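Local coordinates for endoglucanase A (Clostridium acetobutylicum, PDB 3IK2), which probably hydrolyses internal beta-1,4-glucosidic bonds of cellulose and related glucans, as an endoglucanase of glycoside hydrolase family 44, at residues I20-V32 / N392-N404. Sequence-based numbering, arbitrary orientation.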
loop_
_atom_site.group_PDB
_atom_site.type_symbol
_atom_site.label_atom_id
_atom_site.label_comp_id
_atom_site.label_asym_id
_atom_site.label_seq_id
_atom_site.Cartn_x
_atom_site.Cartn_y
_atom_site.Cartn_z
ATOM N N ILE A 20 -5.290 4.566 3.822
ATOM C CA ILE A 20 -4.059 3.918 4.281
ATOM C C ILE A 20 -4.235 2.531 4.925
ATOM O O ILE A 20 -3.238 1.800 5.106
ATOM C CB ILE A 20 -3.204 4.820 5.233
ATOM C CG1 ILE A 20 -3.928 5.012 6.577
ATOM C CG2 ILE A 20 -2.821 6.152 4.551
ATOM C CD1 ILE A 20 -3.109 5.585 7.647
ATOM N N TYR A 21 -5.463 2.179 5.292
ATOM C CA TYR A 21 -5.739 0.931 6.051
ATOM C C TYR A 21 -6.243 -0.166 5.103
ATOM O O TYR A 21 -7.199 -0.870 5.398
ATOM C CB TYR A 21 -6.774 1.172 7.174
ATOM C CG TYR A 21 -6.453 2.353 8.082
ATOM C CD1 TYR A 21 -7.102 3.580 7.916
ATOM C CD2 TYR A 21 -5.505 2.228 9.114
ATOM C CE1 TYR A 21 -6.792 4.675 8.736
ATOM C CE2 TYR A 21 -5.201 3.302 9.958
ATOM C CZ TYR A 21 -5.848 4.516 9.757
ATOM O OH TYR A 21 -5.537 5.569 10.572
ATOM N N GLY A 22 -5.589 -0.294 3.958
ATOM C CA GLY A 22 -6.066 -1.172 2.906
ATOM C C GLY A 22 -5.304 -2.480 2.842
ATOM O O GLY A 22 -4.262 -2.666 3.513
ATOM N N THR A 23 -5.821 -3.395 2.029
ATOM C CA THR A 23 -5.161 -4.674 1.812
ATOM C C THR A 23 -5.264 -5.159 0.351
ATOM O O THR A 23 -6.170 -4.738 -0.374
ATOM C CB THR A 23 -5.694 -5.732 2.808
ATOM O OG1 THR A 23 -4.825 -6.881 2.803
ATOM C CG2 THR A 23 -7.165 -6.109 2.464
ATOM N N ASN A 24 -4.324 -6.028 -0.047
ATOM C CA ASN A 24 -4.356 -6.833 -1.292
ATOM C C ASN A 24 -5.018 -8.205 -1.056
ATOM O O ASN A 24 -5.376 -8.899 -2.010
ATOM C CB ASN A 24 -2.939 -7.148 -1.779
ATOM C CG ASN A 24 -2.244 -5.972 -2.444
ATOM O OD1 ASN A 24 -2.455 -5.768 -3.664
ATOM N ND2 ASN A 24 -1.437 -5.301 -1.758
ATOM N N GLN A 25 -5.120 -8.594 0.221
ATOM C CA GLN A 25 -5.639 -9.892 0.617
ATOM C C GLN A 25 -6.593 -9.684 1.763
ATOM O O GLN A 25 -6.240 -9.075 2.767
ATOM C CB GLN A 25 -4.519 -10.908 1.011
ATOM C CG GLN A 25 -3.692 -11.475 -0.179
ATOM C CD GLN A 25 -2.593 -10.519 -0.616
ATOM O OE1 GLN A 25 -2.108 -9.710 0.181
ATOM N NE2 GLN A 25 -2.230 -10.571 -1.893
ATOM N N ASP A 26 -7.809 -10.203 1.609
ATOM C CA ASP A 26 -8.788 -10.121 2.684
ATOM C C ASP A 26 -8.389 -10.835 3.977
ATOM O O ASP A 26 -7.815 -11.898 3.952
ATOM C CB ASP A 26 -10.158 -10.593 2.210
ATOM C CG ASP A 26 -10.803 -9.591 1.275
ATOM O OD1 ASP A 26 -10.673 -8.350 1.524
ATOM O OD2 ASP A 26 -11.394 -10.048 0.279
ATOM N N PHE A 27 -8.774 -10.223 5.087
ATOM C CA PHE A 27 -8.556 -10.727 6.424
ATOM C C PHE A 27 -9.786 -11.402 6.968
ATOM O O PHE A 27 -10.925 -10.930 6.762
ATOM C CB PHE A 27 -8.200 -9.568 7.323
ATOM C CG PHE A 27 -6.928 -8.868 6.928
ATOM C CD1 PHE A 27 -6.929 -7.498 6.646
ATOM C CD2 PHE A 27 -5.726 -9.573 6.858
ATOM C CE1 PHE A 27 -5.749 -6.829 6.325
ATOM C CE2 PHE A 27 -4.530 -8.919 6.511
ATOM C CZ PHE A 27 -4.550 -7.543 6.246
ATOM N N SER A 28 -9.573 -12.514 7.661
ATOM C CA SER A 28 -10.693 -13.236 8.285
ATOM C C SER A 28 -11.432 -12.330 9.269
ATOM O O SER A 28 -12.664 -12.354 9.325
ATOM C CB SER A 28 -10.222 -14.550 8.968
ATOM O OG SER A 28 -9.141 -14.276 9.863
ATOM N N ASN A 29 -10.696 -11.529 10.041
ATOM C CA ASN A 29 -11.339 -10.596 10.990
ATOM C C ASN A 29 -10.582 -9.275 11.262
ATOM O O ASN A 29 -10.157 -9.007 12.381
ATOM C CB ASN A 29 -11.661 -11.311 12.312
ATOM C CG ASN A 29 -12.579 -10.496 13.204
ATOM O OD1 ASN A 29 -13.316 -9.607 12.733
ATOM N ND2 ASN A 29 -12.539 -10.781 14.504
ATOM N N ALA A 30 -10.415 -8.460 10.229
ATOM C CA ALA A 30 -9.750 -7.176 10.383
ATOM C C ALA A 30 -10.384 -6.147 9.468
ATOM O O ALA A 30 -10.593 -6.399 8.266
ATOM C CB ALA A 30 -8.268 -7.285 10.118
ATOM N N LYS A 31 -10.702 -4.999 10.079
ATOM C CA LYS A 31 -11.265 -3.821 9.408
ATOM C C LYS A 31 -10.323 -3.175 8.389
ATOM O O LYS A 31 -9.252 -2.641 8.747
ATOM C CB LYS A 31 -11.664 -2.765 10.468
ATOM C CG LYS A 31 -12.429 -1.567 9.886
ATOM C CD LYS A 31 -13.759 -2.000 9.348
ATOM C CE LYS A 31 -14.351 -0.969 8.430
ATOM N NZ LYS A 31 -15.076 0.048 9.192
ATOM N N VAL A 32 -10.732 -3.170 7.122
ATOM C CA VAL A 32 -9.980 -2.418 6.102
ATOM C C VAL A 32 -10.793 -1.329 5.429
ATOM O O VAL A 32 -12.010 -1.370 5.447
ATOM C CB VAL A 32 -9.327 -3.343 5.025
ATOM C CG1 VAL A 32 -8.318 -4.308 5.664
ATOM C CG2 VAL A 32 -10.403 -4.066 4.215
ATOM N N ASN A 392 -1.473 -14.468 9.932
ATOM C CA ASN A 392 -1.298 -13.022 10.057
ATOM C C ASN A 392 -2.096 -12.391 11.186
ATOM O O ASN A 392 -2.501 -11.215 11.081
ATOM C CB ASN A 392 -1.666 -12.351 8.717
ATOM C CG ASN A 392 -3.090 -12.734 8.202
ATOM O OD1 ASN A 392 -3.952 -13.243 8.947
ATOM N ND2 ASN A 392 -3.333 -12.449 6.919
ATOM N N ASN A 393 -2.335 -13.158 12.250
ATOM C CA ASN A 393 -3.195 -12.713 13.358
ATOM C C ASN A 393 -2.730 -11.417 14.013
ATOM O O ASN A 393 -3.541 -10.610 14.438
ATOM C CB ASN A 393 -3.409 -13.829 14.430
ATOM C CG ASN A 393 -2.085 -14.372 15.008
ATOM O OD1 ASN A 393 -1.165 -14.691 14.259
ATOM N ND2 ASN A 393 -2.008 -14.502 16.337
ATOM N N TYR A 394 -1.428 -11.212 14.117
ATOM C CA TYR A 394 -0.939 -9.934 14.660
ATOM C C TYR A 394 -1.002 -8.761 13.675
ATOM O O TYR A 394 -1.198 -7.638 14.082
ATOM C CB TYR A 394 0.462 -10.076 15.254
ATOM C CG TYR A 394 0.474 -10.591 16.685
ATOM C CD1 TYR A 394 0.403 -9.706 17.776
ATOM C CD2 TYR A 394 0.573 -11.963 16.950
ATOM C CE1 TYR A 394 0.422 -10.179 19.094
ATOM C CE2 TYR A 394 0.601 -12.445 18.254
ATOM C CZ TYR A 394 0.526 -11.557 19.325
ATOM O OH TYR A 394 0.546 -12.065 20.621
ATOM N N VAL A 395 -0.842 -9.032 12.378
ATOM C CA VAL A 395 -1.154 -8.047 11.356
ATOM C C VAL A 395 -2.633 -7.633 11.478
ATOM O O VAL A 395 -2.966 -6.439 11.453
ATOM C CB VAL A 395 -0.807 -8.543 9.916
ATOM C CG1 VAL A 395 -1.525 -7.671 8.837
ATOM C CG2 VAL A 395 0.715 -8.536 9.697
ATOM N N GLN A 396 -3.521 -8.608 11.648
ATOM C CA GLN A 396 -4.927 -8.255 11.774
ATOM C C GLN A 396 -5.156 -7.416 13.027
ATOM O O GLN A 396 -5.906 -6.453 12.981
ATOM C CB GLN A 396 -5.810 -9.507 11.780
ATOM C CG GLN A 396 -5.727 -10.295 10.508
ATOM C CD GLN A 396 -6.842 -11.318 10.384
ATOM O OE1 GLN A 396 -7.984 -11.031 10.712
ATOM N NE2 GLN A 396 -6.522 -12.491 9.857
ATOM N N SER A 397 -4.477 -7.738 14.132
ATOM C CA SER A 397 -4.599 -6.908 15.353
ATOM C C SER A 397 -4.240 -5.440 15.110
ATOM O O SER A 397 -4.879 -4.560 15.656
ATOM C CB SER A 397 -3.722 -7.400 16.500
ATOM O OG SER A 397 -3.765 -8.785 16.653
ATOM N N ALA A 398 -3.179 -5.195 14.346
ATOM C CA ALA A 398 -2.732 -3.839 14.047
ATOM C C ALA A 398 -3.808 -3.069 13.317
ATOM O O ALA A 398 -4.126 -1.948 13.715
ATOM C CB ALA A 398 -1.425 -3.849 13.262
ATOM N N PHE A 399 -4.400 -3.676 12.280
ATOM C CA PHE A 399 -5.505 -3.058 11.566
ATOM C C PHE A 399 -6.694 -2.774 12.496
ATOM O O PHE A 399 -7.280 -1.683 12.469
ATOM C CB PHE A 399 -5.961 -3.947 10.398
ATOM C CG PHE A 399 -5.134 -3.797 9.143
ATOM C CD1 PHE A 399 -3.988 -4.576 8.937
ATOM C CD2 PHE A 399 -5.516 -2.884 8.140
ATOM C CE1 PHE A 399 -3.219 -4.443 7.750
ATOM C CE2 PHE A 399 -4.751 -2.757 6.947
ATOM C CZ PHE A 399 -3.607 -3.524 6.758
ATOM N N ASN A 400 -7.078 -3.766 13.294
ATOM C CA ASN A 400 -8.161 -3.586 14.279
ATOM C C ASN A 400 -7.826 -2.590 15.373
ATOM O O ASN A 400 -8.715 -1.932 15.901
ATOM C CB ASN A 400 -8.569 -4.920 14.903
ATOM C CG ASN A 400 -9.299 -5.779 13.934
ATOM O OD1 ASN A 400 -9.986 -5.254 13.060
ATOM N ND2 ASN A 400 -9.143 -7.101 14.043
ATOM N N LEU A 401 -6.548 -2.463 15.711
ATOM C CA LEU A 401 -6.163 -1.480 16.717
ATOM C C LEU A 401 -6.541 -0.072 16.285
ATOM O O LEU A 401 -6.895 0.751 17.104
ATOM C CB LEU A 401 -4.667 -1.546 17.048
ATOM C CG LEU A 401 -4.254 -0.674 18.246
ATOM C CD1 LEU A 401 -4.838 -1.233 19.540
ATOM C CD2 LEU A 401 -2.735 -0.492 18.346
ATOM N N TYR A 402 -6.460 0.197 14.989
ATOM C CA TYR A 402 -6.849 1.491 14.481
ATOM C C TYR A 402 -8.357 1.693 14.369
ATOM O O TYR A 402 -8.869 2.695 14.883
ATOM C CB TYR A 402 -6.128 1.792 13.162
ATOM C CG TYR A 402 -4.700 2.223 13.396
ATOM C CD1 TYR A 402 -4.377 3.576 13.508
ATOM C CD2 TYR A 402 -3.683 1.273 13.566
ATOM C CE1 TYR A 402 -3.055 3.980 13.752
ATOM C CE2 TYR A 402 -2.334 1.673 13.819
ATOM C CZ TYR A 402 -2.050 3.033 13.916
ATOM O OH TYR A 402 -0.760 3.445 14.147
ATOM N N ASN A 403 -9.058 0.741 13.742
ATOM C CA ASN A 403 -10.452 0.947 13.285
ATOM C C ASN A 403 -11.511 -0.050 13.752
ATOM O O ASN A 403 -12.664 0.009 13.353
ATOM C CB ASN A 403 -10.497 1.032 11.764
ATOM C CG ASN A 403 -9.688 2.180 11.245
ATOM O OD1 ASN A 403 -9.941 3.322 11.612
ATOM N ND2 ASN A 403 -8.673 1.883 10.423
ATOM N N ASN A 404 -11.121 -0.969 14.600
ATOM C CA ASN A 404 -12.111 -1.795 15.248
ATOM C C ASN A 404 -11.522 -2.356 16.527
ATOM O O ASN A 404 -11.451 -3.552 16.708
ATOM C CB ASN A 404 -12.592 -2.891 14.300
ATOM C CG ASN A 404 -13.724 -3.699 14.885
ATOM O OD1 ASN A 404 -14.430 -3.237 15.773
ATOM N ND2 ASN A 404 -13.913 -4.907 14.373
HETATM O O HOH W 1 -5.493 -12.890 5.111
HETATM O O HOH W 2 -12.769 -6.497 12.640
HETATM O O HOH W 3 -8.000 -0.652 9.888
HETATM O O HOH W 4 -14.236 1.530 11.664
#
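F399 and F27 form the tightly packed part of this contact. F27 CE1 lies 3.7 Å above the F399 plane, over its centre, with the two ring planes 49° apart. The edge of F399 faces the backbone of strand 22-23, with CZ 3.4 Å from G22 O; V32 CG1 approaches CD2, and A30 CB meets F399 CB. At the C-terminal end of helix 393-403, N403 ND2 sits over the centre of one Y21 face, 3.2 Å above the plane, while I20 CG1 covers the opposite face; the amide stands nearly upright on the ring (86°). The same ND2 donates to a water that in turn donates to K31 O and F399 O.

Toward solvent, packing gives way to polar links. The chain of Q396, extended beyond CG, carries its amide to the loop, where OE1 accepts from N29 N at 2.8 Å and NE2 donates to S28 OG and N392 OD1. One turn on, N400 ND2 donates to N29 O at 2.7 Å, nearly straight (169°) and in the carbonyl plane, while its OD1 receives K31 N at 3.1 Å. Waters bridge K31 NZ to N403 O, and N29 OD1 to N400 and N404.

The helix follows the eighth strand of the TIM-like barrel, 379-384, and seats the loop after the first. N400 grips N29 O and K31 N, and Q396 adds N29 N and the S28 hydroxyl, consistent with a loop held mainly by directional bonds above an apolar base.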